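PDB 2G80: protein UTR4 from Saccharomyces cerevisiae, which probably catalyses, as a magnesium-dependent enolase-phosphatase of the HAD superfamily, the enolization and dephosphorylation of 2,3-diketo-5-methylthiopentyl-1-phosphate in methionine salvage. Local coordinates for residues S78-D83 against A90-L95; Y111-G116 against G120-P125; F141-G146 against Q191-I196; V158-A163 against D167-N172; V207-L210 against L215-D218. One frame throughout, in Å; residues are numbered along the deposited sequence.

Contact 1: residues S78-D83 against A90-L95; sequences SQFHID and AHILEL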
# COMPACT_ATOMS: atom_id res chain seq x y z
N SER A 78 -1.70 24.95 2.91
CA SER A 78 -0.81 26.08 2.66
C SER A 78 0.49 25.66 1.94
O SER A 78 1.03 26.46 1.19
CB SER A 78 -0.47 26.84 3.95
OG SER A 78 0.26 25.99 4.84
N GLN A 79 0.95 24.43 2.15
CA GLN A 79 2.17 23.92 1.48
C GLN A 79 2.05 23.64 -0.03
O GLN A 79 3.03 23.21 -0.65
CB GLN A 79 2.74 22.73 2.23
CG GLN A 79 3.22 23.15 3.64
CD GLN A 79 4.21 22.17 4.25
OE1 GLN A 79 3.99 20.97 4.23
NE2 GLN A 79 5.29 22.71 4.81
N PHE A 80 0.86 23.82 -0.61
CA PHE A 80 0.71 23.82 -2.08
C PHE A 80 1.13 25.17 -2.64
O PHE A 80 1.46 25.25 -3.82
CB PHE A 80 -0.73 23.52 -2.51
CG PHE A 80 -1.13 22.11 -2.30
CD1 PHE A 80 -0.60 21.10 -3.12
CD2 PHE A 80 -2.04 21.76 -1.30
CE1 PHE A 80 -0.98 19.76 -2.96
CE2 PHE A 80 -2.43 20.45 -1.13
CZ PHE A 80 -1.89 19.43 -1.96
N HIS A 81 1.11 26.22 -1.80
CA HIS A 81 1.48 27.60 -2.16
C HIS A 81 0.58 28.25 -3.21
O HIS A 81 1.05 29.05 -4.03
CB HIS A 81 2.99 27.73 -2.52
CG HIS A 81 3.89 27.17 -1.47
ND1 HIS A 81 4.02 27.75 -0.22
CD2 HIS A 81 4.66 26.06 -1.45
CE1 HIS A 81 4.84 27.02 0.51
NE2 HIS A 81 5.25 26.00 -0.21
N ILE A 82 -0.71 27.92 -3.16
CA ILE A 82 -1.75 28.48 -4.02
C ILE A 82 -2.83 29.08 -3.10
O ILE A 82 -3.53 28.34 -2.41
CB ILE A 82 -2.42 27.42 -4.92
CG1 ILE A 82 -1.38 26.72 -5.80
CG2 ILE A 82 -3.53 28.08 -5.78
CD1 ILE A 82 -1.92 25.48 -6.51
N ASP A 83 -2.95 30.40 -3.12
CA ASP A 83 -3.89 31.14 -2.28
C ASP A 83 -5.33 31.15 -2.79
O ASP A 83 -6.26 31.12 -1.96
CB ASP A 83 -3.40 32.57 -2.07
CG ASP A 83 -2.02 32.64 -1.40
OD1 ASP A 83 -1.57 31.63 -0.80
OD2 ASP A 83 -1.38 33.71 -1.48
N ALA A 90 -8.88 23.06 -8.09
CA ALA A 90 -8.56 22.54 -9.43
C ALA A 90 -7.18 21.85 -9.51
O ALA A 90 -7.05 20.78 -10.14
CB ALA A 90 -8.67 23.67 -10.48
N HIS A 91 -6.17 22.44 -8.88
CA HIS A 91 -4.79 21.87 -8.85
C HIS A 91 -4.73 20.50 -8.15
O HIS A 91 -4.11 19.59 -8.66
CB HIS A 91 -3.83 22.85 -8.16
CG HIS A 91 -2.41 22.37 -8.05
ND1 HIS A 91 -1.52 22.42 -9.11
CD2 HIS A 91 -1.70 21.89 -6.99
CE1 HIS A 91 -0.34 21.97 -8.71
NE2 HIS A 91 -0.42 21.65 -7.43
N ILE A 92 -5.39 20.37 -6.99
CA ILE A 92 -5.41 19.09 -6.22
C ILE A 92 -6.06 18.00 -7.05
O ILE A 92 -5.52 16.91 -7.15
CB ILE A 92 -6.13 19.26 -4.86
CG1 ILE A 92 -5.29 20.15 -3.92
CG2 ILE A 92 -6.42 17.89 -4.17
CD1 ILE A 92 -6.06 20.69 -2.69
N LEU A 93 -7.20 18.32 -7.67
CA LEU A 93 -7.92 17.36 -8.53
C LEU A 93 -7.13 16.99 -9.77
O LEU A 93 -7.23 15.87 -10.22
CB LEU A 93 -9.28 17.90 -8.92
CG LEU A 93 -10.20 18.13 -7.73
CD1 LEU A 93 -11.40 18.97 -8.16
CD2 LEU A 93 -10.62 16.83 -7.10
N GLU A 94 -6.33 17.94 -10.30
CA GLU A 94 -5.44 17.69 -11.44
C GLU A 94 -4.34 16.72 -11.05
O GLU A 94 -4.03 15.82 -11.83
CB GLU A 94 -4.82 19.00 -11.94
CG GLU A 94 -3.83 18.86 -13.09
CD GLU A 94 -3.24 20.20 -13.56
OE1 GLU A 94 -3.54 21.28 -12.98
OE2 GLU A 94 -2.43 20.15 -14.51
N LEU A 95 -3.72 16.92 -9.88
CA LEU A 95 -2.65 16.02 -9.41
C LEU A 95 -3.12 14.55 -9.29
O LEU A 95 -2.37 13.64 -9.63
CB LEU A 95 -2.06 16.48 -8.07
CG LEU A 95 -1.33 17.84 -7.96
CD1 LEU A 95 -1.06 18.13 -6.50
CD2 LEU A 95 -0.05 17.91 -8.73
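The helical bond from L95 N to H91 O, 3.0 Å long, ties together two of the three residues through which 90-95 meets F80 and I82. No hydrogen bond crosses between the segments, so their contact rests on rings and methyl groups. The imidazole of H91 is sandwiched: I82 CD1 sits over one face, 3.5 Å from H91 CG and off towards the rim, while CG of L95, one helical turn on, lies over the opposite face. H91 holds its ring there because CG is anti to the backbone N (chi1 179°), and aliphatic groups on both faces probably limit its tilt. F80 meets the edge of this imidazole, its CD1 4.1 Å from H91 CD2. The phenyl ring is in turn covered on one face by I92, whose CG1 makes a CH-pi contact 4.2 Å from the centroid of the F80 ring. I92 CD1 follows at 4.0 Å from F80 CE2. L95 runs past F80 in the opposite direction, with its CD1 3.9 Å from F80 CE1. Between F80 and I82 comes H81, with positive phi, the last residue of a type I turn from S78 in which H81 N bonds S78 O. F80 also touches I104 of helix 103-118, and I92 touches F56 and V60 of helix 46-65. The loop after helix 72-78 thus packs on the next helix, 85-97, within an all-helical region, consistent with the cap that HAD phosphatases of this kind insert after the first strand of the core.

Contact 2: residues Y111-G116 against G120-P125; sequences YVWAHG and GQIKAP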
# COMPACT_ATOMS: atom_id res chain seq x y z
N TYR A 111 -4.60 12.50 5.71
CA TYR A 111 -5.53 13.15 6.61
C TYR A 111 -7.00 12.77 6.31
O TYR A 111 -7.76 12.41 7.21
CB TYR A 111 -5.35 14.68 6.50
CG TYR A 111 -6.29 15.48 7.34
CD1 TYR A 111 -5.95 15.83 8.67
CD2 TYR A 111 -7.51 15.90 6.83
CE1 TYR A 111 -6.82 16.55 9.46
CE2 TYR A 111 -8.41 16.64 7.63
CZ TYR A 111 -8.05 16.96 8.94
OH TYR A 111 -8.91 17.70 9.72
N VAL A 112 -7.39 12.86 5.04
CA VAL A 112 -8.77 12.54 4.60
C VAL A 112 -9.08 11.03 4.78
O VAL A 112 -10.16 10.66 5.28
CB VAL A 112 -9.00 13.02 3.13
CG1 VAL A 112 -10.36 12.58 2.59
CG2 VAL A 112 -8.89 14.55 3.05
N TRP A 113 -8.15 10.18 4.37
CA TRP A 113 -8.29 8.73 4.49
C TRP A 113 -8.33 8.30 5.93
O TRP A 113 -9.17 7.48 6.27
CB TRP A 113 -7.22 7.95 3.71
CG TRP A 113 -7.29 8.10 2.23
CD1 TRP A 113 -8.41 8.35 1.48
CD2 TRP A 113 -6.21 7.93 1.29
NE1 TRP A 113 -8.10 8.37 0.16
CE2 TRP A 113 -6.76 8.10 -0.00
CE3 TRP A 113 -4.86 7.60 1.41
CZ2 TRP A 113 -5.98 8.02 -1.17
CZ3 TRP A 113 -4.08 7.50 0.24
CH2 TRP A 113 -4.65 7.71 -1.03
N ALA A 114 -7.50 8.90 6.80
CA ALA A 114 -7.54 8.55 8.22
C ALA A 114 -8.94 8.72 8.81
O ALA A 114 -9.41 7.82 9.50
CB ALA A 114 -6.48 9.31 9.05
N HIS A 115 -9.59 9.83 8.51
CA HIS A 115 -10.95 10.11 8.97
C HIS A 115 -11.93 9.16 8.29
O HIS A 115 -12.86 8.73 8.94
CB HIS A 115 -11.35 11.60 8.74
CG HIS A 115 -12.78 11.90 9.11
ND1 HIS A 115 -13.19 12.04 10.42
CD2 HIS A 115 -13.89 12.06 8.34
CE1 HIS A 115 -14.49 12.28 10.44
NE2 HIS A 115 -14.94 12.30 9.20
N GLY A 116 -11.74 8.90 7.00
CA GLY A 116 -12.56 7.91 6.27
C GLY A 116 -12.52 6.52 6.91
O GLY A 116 -13.55 5.91 7.16
N GLY A 120 -15.47 4.72 9.63
CA GLY A 120 -16.08 3.54 9.04
C GLY A 120 -16.55 3.73 7.63
O GLY A 120 -17.24 2.85 7.09
N GLN A 121 -16.17 4.84 7.00
CA GLN A 121 -16.58 5.11 5.61
C GLN A 121 -15.80 4.31 4.57
O GLN A 121 -16.25 4.17 3.45
CB GLN A 121 -16.50 6.60 5.30
CG GLN A 121 -17.36 7.47 6.21
CD GLN A 121 -17.20 8.96 5.91
OE1 GLN A 121 -17.55 9.42 4.81
NE2 GLN A 121 -16.68 9.72 6.88
N ILE A 122 -14.62 3.81 4.95
CA ILE A 122 -13.78 3.01 4.07
C ILE A 122 -13.06 1.92 4.89
O ILE A 122 -12.71 2.13 6.06
CB ILE A 122 -12.75 3.87 3.23
CG1 ILE A 122 -12.01 4.90 4.08
CG2 ILE A 122 -13.49 4.63 2.10
CD1 ILE A 122 -10.93 5.76 3.38
N LYS A 123 -12.89 0.76 4.25
CA LYS A 123 -12.26 -0.41 4.84
C LYS A 123 -11.40 -1.03 3.79
O LYS A 123 -11.82 -1.11 2.64
CB LYS A 123 -13.35 -1.37 5.33
CG LYS A 123 -14.14 -0.81 6.53
CD LYS A 123 -15.37 -1.56 6.84
CE LYS A 123 -16.26 -0.76 7.79
NZ LYS A 123 -17.52 -1.49 8.04
N ALA A 124 -10.20 -1.49 4.15
CA ALA A 124 -9.25 -2.08 3.17
C ALA A 124 -9.61 -3.55 2.88
O ALA A 124 -9.57 -4.40 3.79
CB ALA A 124 -7.82 -1.95 3.66
N PRO A 125 -9.96 -3.87 1.61
CA PRO A 125 -10.37 -5.22 1.23
C PRO A 125 -9.23 -6.25 1.10
O PRO A 125 -8.96 -6.76 0.01
CB PRO A 125 -11.08 -4.99 -0.12
CG PRO A 125 -10.40 -3.85 -0.71
CD PRO A 125 -9.93 -2.98 0.43
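G116 O takes the backbone N-H groups that close helix 103-118, and the turn is a Schellman motif, with G120 in positive phi as the first residue beyond the helix. Of the hydrogen bonds, the one from Q121 N to G116 O is short at 2.8 Å but bent and therefore weak. The one from I122 N to G116 O measures 3.2 Å, and its donor stands 62° out of the carbonyl plane, well away from a lone pair. Together they hold the departing chain against the last turn of the helix.

Among the apolar contacts, I122 does most. Its CG1 sits between the backbone N and the carbonyl carbon (chi1 47°), which brings it to 3.3 Å from G116 C. The CD1 beyond it reaches W113 CD1 at 4.1 Å and lies 3.8 Å from W113 O. Absence of a side chain at G116 is what lets I122 come this near the helix. The indole NE1 of W113 bonds L52 O on helix 46-65.

On the polar side H115 and Q121 cross obliquely, ring and amide planes 89° apart. Q121 NE2, bonded to S119 OG, stands 3.9 Å from H115 NE2.

Contact 3: residues F141-G146 against Q191-I196; sequences FIYSSG and QSYANI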
# COMPACT_ATOMS: atom_id res chain seq x y z
N PHE A 141 6.96 -8.55 6.69
CA PHE A 141 7.26 -7.18 6.35
C PHE A 141 6.54 -6.78 5.06
O PHE A 141 6.36 -7.59 4.15
CB PHE A 141 8.78 -6.99 6.19
CG PHE A 141 9.54 -7.22 7.45
CD1 PHE A 141 9.87 -6.16 8.26
CD2 PHE A 141 9.87 -8.51 7.86
CE1 PHE A 141 10.56 -6.35 9.44
CE2 PHE A 141 10.57 -8.73 9.05
CZ PHE A 141 10.92 -7.66 9.84
N ILE A 142 6.11 -5.53 5.01
CA ILE A 142 5.41 -4.97 3.85
C ILE A 142 6.37 -4.02 3.11
O ILE A 142 7.17 -3.35 3.75
CB ILE A 142 4.12 -4.21 4.29
CG1 ILE A 142 3.23 -5.08 5.20
CG2 ILE A 142 3.30 -3.74 3.09
CD1 ILE A 142 2.65 -6.35 4.57
N TYR A 143 6.33 -4.07 1.76
CA TYR A 143 7.06 -3.13 0.89
C TYR A 143 6.09 -2.62 -0.18
O TYR A 143 5.61 -3.42 -0.98
CB TYR A 143 8.28 -3.78 0.23
CG TYR A 143 9.19 -2.89 -0.63
CD1 TYR A 143 9.40 -1.52 -0.34
CD2 TYR A 143 9.97 -3.46 -1.64
CE1 TYR A 143 10.28 -0.73 -1.10
CE2 TYR A 143 10.88 -2.69 -2.38
CZ TYR A 143 11.03 -1.33 -2.11
OH TYR A 143 11.90 -0.61 -2.88
N SER A 144 5.83 -1.31 -0.19
CA SER A 144 4.86 -0.71 -1.13
C SER A 144 5.26 0.69 -1.61
O SER A 144 6.12 1.31 -1.02
CB SER A 144 3.48 -0.64 -0.43
OG SER A 144 2.46 -0.24 -1.33
N SER A 145 4.63 1.18 -2.68
CA SER A 145 4.83 2.58 -3.16
C SER A 145 4.19 3.59 -2.19
O SER A 145 4.66 4.73 -2.06
CB SER A 145 4.27 2.79 -4.58
OG SER A 145 2.88 2.51 -4.64
N GLY A 146 3.15 3.17 -1.48
CA GLY A 146 2.52 4.00 -0.46
C GLY A 146 3.45 4.16 0.72
O GLY A 146 4.19 3.22 1.05
N GLN A 191 19.31 -2.67 -5.27
CA GLN A 191 19.84 -1.96 -4.09
C GLN A 191 18.82 -1.76 -3.00
O GLN A 191 19.17 -1.83 -1.81
CB GLN A 191 20.42 -0.59 -4.49
CG GLN A 191 21.04 0.26 -3.35
CD GLN A 191 22.30 -0.36 -2.75
OE1 GLN A 191 23.28 -0.63 -3.47
NE2 GLN A 191 22.30 -0.56 -1.41
N SER A 192 17.59 -1.45 -3.41
CA SER A 192 16.47 -1.30 -2.52
C SER A 192 16.26 -2.57 -1.69
O SER A 192 16.03 -2.47 -0.48
CB SER A 192 15.18 -0.94 -3.29
OG SER A 192 15.39 0.11 -4.23
N TYR A 193 16.40 -3.74 -2.33
CA TYR A 193 16.27 -5.05 -1.62
C TYR A 193 17.47 -5.35 -0.69
O TYR A 193 17.31 -5.98 0.32
CB TYR A 193 15.97 -6.18 -2.59
CG TYR A 193 14.65 -5.93 -3.25
CD1 TYR A 193 13.46 -6.34 -2.64
CD2 TYR A 193 14.57 -5.20 -4.44
CE1 TYR A 193 12.23 -6.07 -3.22
CE2 TYR A 193 13.35 -4.90 -5.02
CZ TYR A 193 12.18 -5.34 -4.42
OH TYR A 193 10.96 -5.06 -5.02
N ALA A 194 18.64 -4.85 -1.06
CA ALA A 194 19.81 -4.93 -0.19
C ALA A 194 19.57 -4.07 1.08
O ALA A 194 19.95 -4.48 2.19
CB ALA A 194 21.08 -4.50 -0.93
N ASN A 195 18.95 -2.90 0.89
CA ASN A 195 18.55 -2.02 2.00
C ASN A 195 17.57 -2.71 2.93
O ASN A 195 17.73 -2.66 4.15
CB ASN A 195 17.98 -0.67 1.51
CG ASN A 195 19.01 0.19 0.74
OD1 ASN A 195 20.23 0.06 0.91
ND2 ASN A 195 18.50 1.07 -0.11
N ILE A 196 16.57 -3.40 2.38
CA ILE A 196 15.56 -4.14 3.19
C ILE A 196 16.19 -5.33 3.93
O ILE A 196 15.83 -5.56 5.09
CB ILE A 196 14.35 -4.58 2.33
CG1 ILE A 196 13.58 -3.34 1.85
CG2 ILE A 196 13.39 -5.61 3.10
CD1 ILE A 196 12.51 -3.64 0.81
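Strand 141-143 and helix 191-196 run nearly antiparallel, at 156°, with axes 11.7 Å apart at closest, Y143 and I196 being the residues whose CA atoms come closest. This is the Rossmann-like HAD core, in which a helix lies against the parallel sheet. Y143 carries the contact: with CG anti to the backbone N (chi1 -176°) its ring projects from the strand towards the helix. I196 CD1 stands over the centre of one face of that ring, 3.6 Å from the centroid of the Y143 ring, a close CH-pi contact. The edge of the Y143 ring points at the face of Y193 in an offset edge-to-face pair, planes 83° apart and centroids of the Y143 and Y193 rings separated by 5.4 Å. At its far end Y143 OH lies 3.3 Å from S192 CB.

The buried hydroxyls are satisfied by the chain that leads into the helix: Y143 OH bonds G185 O, S192 OG bonds K186 O, and Y193 OH bonds K187 O. K187, predicted to bind substrate, also makes a cation-pi contact with Y143 and bonds Y143 O through NZ. Y143, which directly precedes the predicted substrate residues S144 and S145 in the chain, thus probably helps position this lysine. Where the two tyrosines are nearest, Y193 OH lies near the plane of the Y143 ring, 3.5 Å from Y143 CE2.

Contact 4: residues V158-A163 against D167-N172; sequences VQDPNA and DSLDLN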
# COMPACT_ATOMS: atom_id res chain seq x y z
N VAL A 158 -8.97 -3.06 8.21
CA VAL A 158 -9.16 -4.09 7.23
C VAL A 158 -10.60 -4.59 7.29
O VAL A 158 -11.13 -4.86 8.37
CB VAL A 158 -8.12 -5.26 7.46
CG1 VAL A 158 -8.38 -6.43 6.55
CG2 VAL A 158 -6.69 -4.75 7.31
N GLN A 159 -11.20 -4.72 6.11
CA GLN A 159 -12.54 -5.25 5.96
C GLN A 159 -12.58 -6.70 6.45
O GLN A 159 -11.70 -7.53 6.11
CB GLN A 159 -12.95 -5.16 4.50
CG GLN A 159 -14.30 -5.65 4.17
CD GLN A 159 -14.66 -5.35 2.73
OE1 GLN A 159 -14.64 -6.23 1.88
NE2 GLN A 159 -14.97 -4.09 2.46
N ASP A 160 -13.58 -6.99 7.29
CA ASP A 160 -13.78 -8.32 7.84
C ASP A 160 -14.40 -9.18 6.74
O ASP A 160 -15.52 -8.93 6.36
CB ASP A 160 -14.69 -8.26 9.10
CG ASP A 160 -14.85 -9.60 9.79
OD1 ASP A 160 -14.41 -10.65 9.26
OD2 ASP A 160 -15.42 -9.61 10.90
N PRO A 161 -13.69 -10.23 6.26
CA PRO A 161 -14.31 -11.08 5.20
C PRO A 161 -15.62 -11.74 5.64
O PRO A 161 -16.51 -11.92 4.83
CB PRO A 161 -13.23 -12.14 4.90
CG PRO A 161 -11.94 -11.60 5.49
CD PRO A 161 -12.36 -10.74 6.66
N ASN A 162 -15.74 -12.05 6.93
CA ASN A 162 -16.98 -12.64 7.47
C ASN A 162 -18.19 -11.69 7.52
O ASN A 162 -19.33 -12.14 7.52
CB ASN A 162 -16.71 -13.27 8.84
CG ASN A 162 -17.88 -14.12 9.34
OD1 ASN A 162 -18.30 -15.08 8.68
ND2 ASN A 162 -18.43 -13.74 10.49
N ALA A 163 -17.95 -10.37 7.51
CA ALA A 163 -19.01 -9.38 7.58
C ALA A 163 -18.43 -8.01 7.20
O ALA A 163 -18.07 -7.21 8.08
CB ALA A 163 -19.61 -9.36 8.99
N ASP A 167 -17.57 -4.04 11.94
CA ASP A 167 -16.28 -3.40 12.31
C ASP A 167 -15.10 -3.96 11.50
O ASP A 167 -15.09 -5.13 11.15
CB ASP A 167 -15.90 -3.63 13.80
CG ASP A 167 -16.82 -2.89 14.82
OD1 ASP A 167 -17.36 -1.80 14.54
OD2 ASP A 167 -16.96 -3.44 15.94
N SER A 168 -14.15 -3.09 11.19
CA SER A 168 -12.92 -3.46 10.52
C SER A 168 -11.99 -4.22 11.49
O SER A 168 -12.23 -4.25 12.69
CB SER A 168 -12.23 -2.21 10.01
OG SER A 168 -11.94 -1.32 11.09
N LEU A 169 -10.95 -4.86 10.95
CA LEU A 169 -9.95 -5.63 11.71
C LEU A 169 -8.62 -4.87 11.69
O LEU A 169 -8.29 -4.21 10.71
CB LEU A 169 -9.72 -7.00 11.06
CG LEU A 169 -10.95 -7.86 10.78
CD1 LEU A 169 -10.53 -9.10 10.05
CD2 LEU A 169 -11.69 -8.18 12.08
N ASP A 170 -7.85 -5.02 12.76
CA ASP A 170 -6.54 -4.40 12.88
C ASP A 170 -5.50 -5.52 12.71
O ASP A 170 -5.46 -6.46 13.51
CB ASP A 170 -6.40 -3.70 14.23
CG ASP A 170 -5.08 -2.91 14.38
OD1 ASP A 170 -4.24 -2.83 13.46
OD2 ASP A 170 -4.89 -2.33 15.46
N LEU A 171 -4.70 -5.42 11.66
CA LEU A 171 -3.60 -6.35 11.42
C LEU A 171 -2.23 -5.80 11.82
O LEU A 171 -1.25 -6.52 11.68
CB LEU A 171 -3.56 -6.75 9.95
CG LEU A 171 -4.82 -7.38 9.33
CD1 LEU A 171 -4.41 -7.96 7.96
CD2 LEU A 171 -5.44 -8.46 10.21
N ASN A 172 -2.15 -4.56 12.31
CA ASN A 172 -0.84 -3.97 12.68
C ASN A 172 -0.06 -4.75 13.74
O ASN A 172 1.17 -4.78 13.68
CB ASN A 172 -0.94 -2.47 13.02
CG ASN A 172 -1.30 -1.61 11.78
OD1 ASN A 172 -0.68 -1.72 10.72
ND2 ASN A 172 -2.29 -0.78 11.93
O HOH W 1 -15.92 -7.27 12.34
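V158 and L171 cross at about a right angle in the apolar centre, V158 CG2 meeting L171 CG at 3.8 Å. L169 extends this patch: its CB is 4.3 Å from V158 CB, and its branched end leans over the chain at D160 and P161, with L169 CD1 4.2 Å from P161 CD. V158 and P161 both touch I131 of helix 128-136, which sets the patch against that earlier helix. Next to it the backbones pair. V158 N donates to L169 O at 2.8 Å, and L169 N returns a short bond of 2.6 Å to V158 O. Together they form a single antiparallel bridge, a hydrogen-bonded pair, that closes a loop excursion between helix 148-156 and strand 177-179 of the HAD core. Beyond the bridge the two chains diverge, and polar groups take over. D160 opens a type I turn to A163, and its own OD1 accepts from N162 N at 3.0 Å, from above the carboxylate plane, an Asx turn. At the outer edge a water donates to D160 OD2 at 2.8 Å and to D167 O at 2.6 Å.

Contact 5: residues V207-L210 against L215-D218; sequences VLFL and LELD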
# COMPACT_ATOMS: atom_id res chain seq x y z
N VAL A 207 14.42 -15.41 2.80
CA VAL A 207 13.31 -14.48 2.52
C VAL A 207 12.53 -14.89 1.27
O VAL A 207 13.15 -15.24 0.28
CB VAL A 207 13.81 -13.00 2.37
CG1 VAL A 207 12.63 -12.01 2.24
CG2 VAL A 207 14.69 -12.60 3.56
N LEU A 208 11.19 -14.93 1.34
CA LEU A 208 10.34 -15.06 0.14
C LEU A 208 9.62 -13.71 -0.10
O LEU A 208 8.93 -13.19 0.79
CB LEU A 208 9.28 -16.16 0.27
CG LEU A 208 8.34 -16.39 -0.93
CD1 LEU A 208 9.10 -16.80 -2.16
CD2 LEU A 208 7.26 -17.45 -0.60
N PHE A 209 9.78 -13.16 -1.31
CA PHE A 209 9.12 -11.91 -1.73
C PHE A 209 7.98 -12.24 -2.71
O PHE A 209 8.19 -12.89 -3.74
CB PHE A 209 10.15 -10.96 -2.34
CG PHE A 209 9.58 -9.69 -2.93
CD1 PHE A 209 8.65 -8.91 -2.22
CD2 PHE A 209 10.03 -9.22 -4.16
CE1 PHE A 209 8.16 -7.72 -2.75
CE2 PHE A 209 9.54 -8.03 -4.71
CZ PHE A 209 8.62 -7.28 -4.01
N LEU A 210 6.77 -11.79 -2.35
CA LEU A 210 5.56 -12.00 -3.13
C LEU A 210 5.07 -10.66 -3.70
O LEU A 210 4.86 -9.68 -2.97
CB LEU A 210 4.47 -12.65 -2.29
CG LEU A 210 4.84 -14.01 -1.69
CD1 LEU A 210 3.94 -14.33 -0.48
CD2 LEU A 210 4.83 -15.12 -2.73
N LEU A 215 9.02 -7.29 -12.52
CA LEU A 215 10.15 -6.38 -12.47
C LEU A 215 10.63 -6.15 -11.02
O LEU A 215 11.83 -5.93 -10.79
CB LEU A 215 9.81 -5.04 -13.16
CG LEU A 215 9.45 -5.13 -14.65
CD1 LEU A 215 9.00 -3.76 -15.18
CD2 LEU A 215 10.62 -5.65 -15.48
N GLU A 216 9.71 -6.20 -10.07
CA GLU A 216 10.04 -6.13 -8.66
C GLU A 216 10.74 -7.43 -8.25
O GLU A 216 11.76 -7.41 -7.59
CB GLU A 216 8.77 -5.91 -7.80
CG GLU A 216 8.07 -4.56 -8.06
CD GLU A 216 6.82 -4.32 -7.19
OE1 GLU A 216 6.47 -5.18 -6.34
OE2 GLU A 216 6.20 -3.25 -7.35
N LEU A 217 10.18 -8.57 -8.66
CA LEU A 217 10.72 -9.89 -8.36
C LEU A 217 12.11 -10.06 -8.95
O LEU A 217 12.98 -10.62 -8.28
CB LEU A 217 9.77 -11.00 -8.83
CG LEU A 217 8.35 -11.12 -8.22
CD1 LEU A 217 7.66 -12.26 -8.90
CD2 LEU A 217 8.30 -11.34 -6.67
N ASP A 218 12.32 -9.57 -10.18
CA ASP A 218 13.63 -9.58 -10.84
C ASP A 218 14.68 -8.80 -10.04
O ASP A 218 15.82 -9.23 -9.93
CB ASP A 218 13.59 -8.92 -12.23
CG ASP A 218 12.84 -9.73 -13.29
OD1 ASP A 218 12.49 -10.89 -13.08
OD2 ASP A 218 12.60 -9.15 -14.36
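The phenyl ring of F209 presents its rim, not a face, to helix 215-218. The main-chain carbonyl of E216 lies near the ring plane, its C in plane with the edge and E216 O 3.7 Å from F209 CE2. The carboxylate of the same residue is turned only 18° from the ring plane, and E216 OE1 comes within 3.8 Å of F209 CZ. The ring of Y193, from helix 190-200, also meets the F209 ring at an angle.

L217 reaches back to the strand with one methyl: its CD2 lies 3.7 Å from F209 CD2 and just 3.3 Å from F209 O. F209 has CG anti to the backbone N (chi1 175°), which swings its ring off the strand towards E216. The pair belongs to the beta-alpha-beta unit of strand 207-211, helix 214-221 and strand 226-230.

The ring's edge hydrogens, slightly positive, face the oxygens of E216, which is probably a weak attraction. OE1 of E216 is held further by S211 OG and by a salt bridge to K187 NZ. With the magnesium ion about 5 Å from its side chain, E216 probably serves as a second-shell residue that holds K187, a predicted substrate ligand, in place.

Along the chain contacts 1, 2, 3 and 5 follow in series, and contact 4 is nested inside the loop that contact 3 closes. Contacts 1 and 2, centres about 22 Å apart, lie among the helices between strands 33-36 and 140-143, consistent with a cap. Contacts 3 and 5, centres about 10 Å apart, both reach the parallel sheet and touch through Y193 and F209. Contact 4, centred about 13 Å from contact 2, joins it where A124 O probably takes a hydrogen bond from Q159 N. Contacts 3 and 5 thus belong to the core with the metal and predicted substrate residues; contact 1, about 30 Å or more away centre to centre, lies in the probable cap.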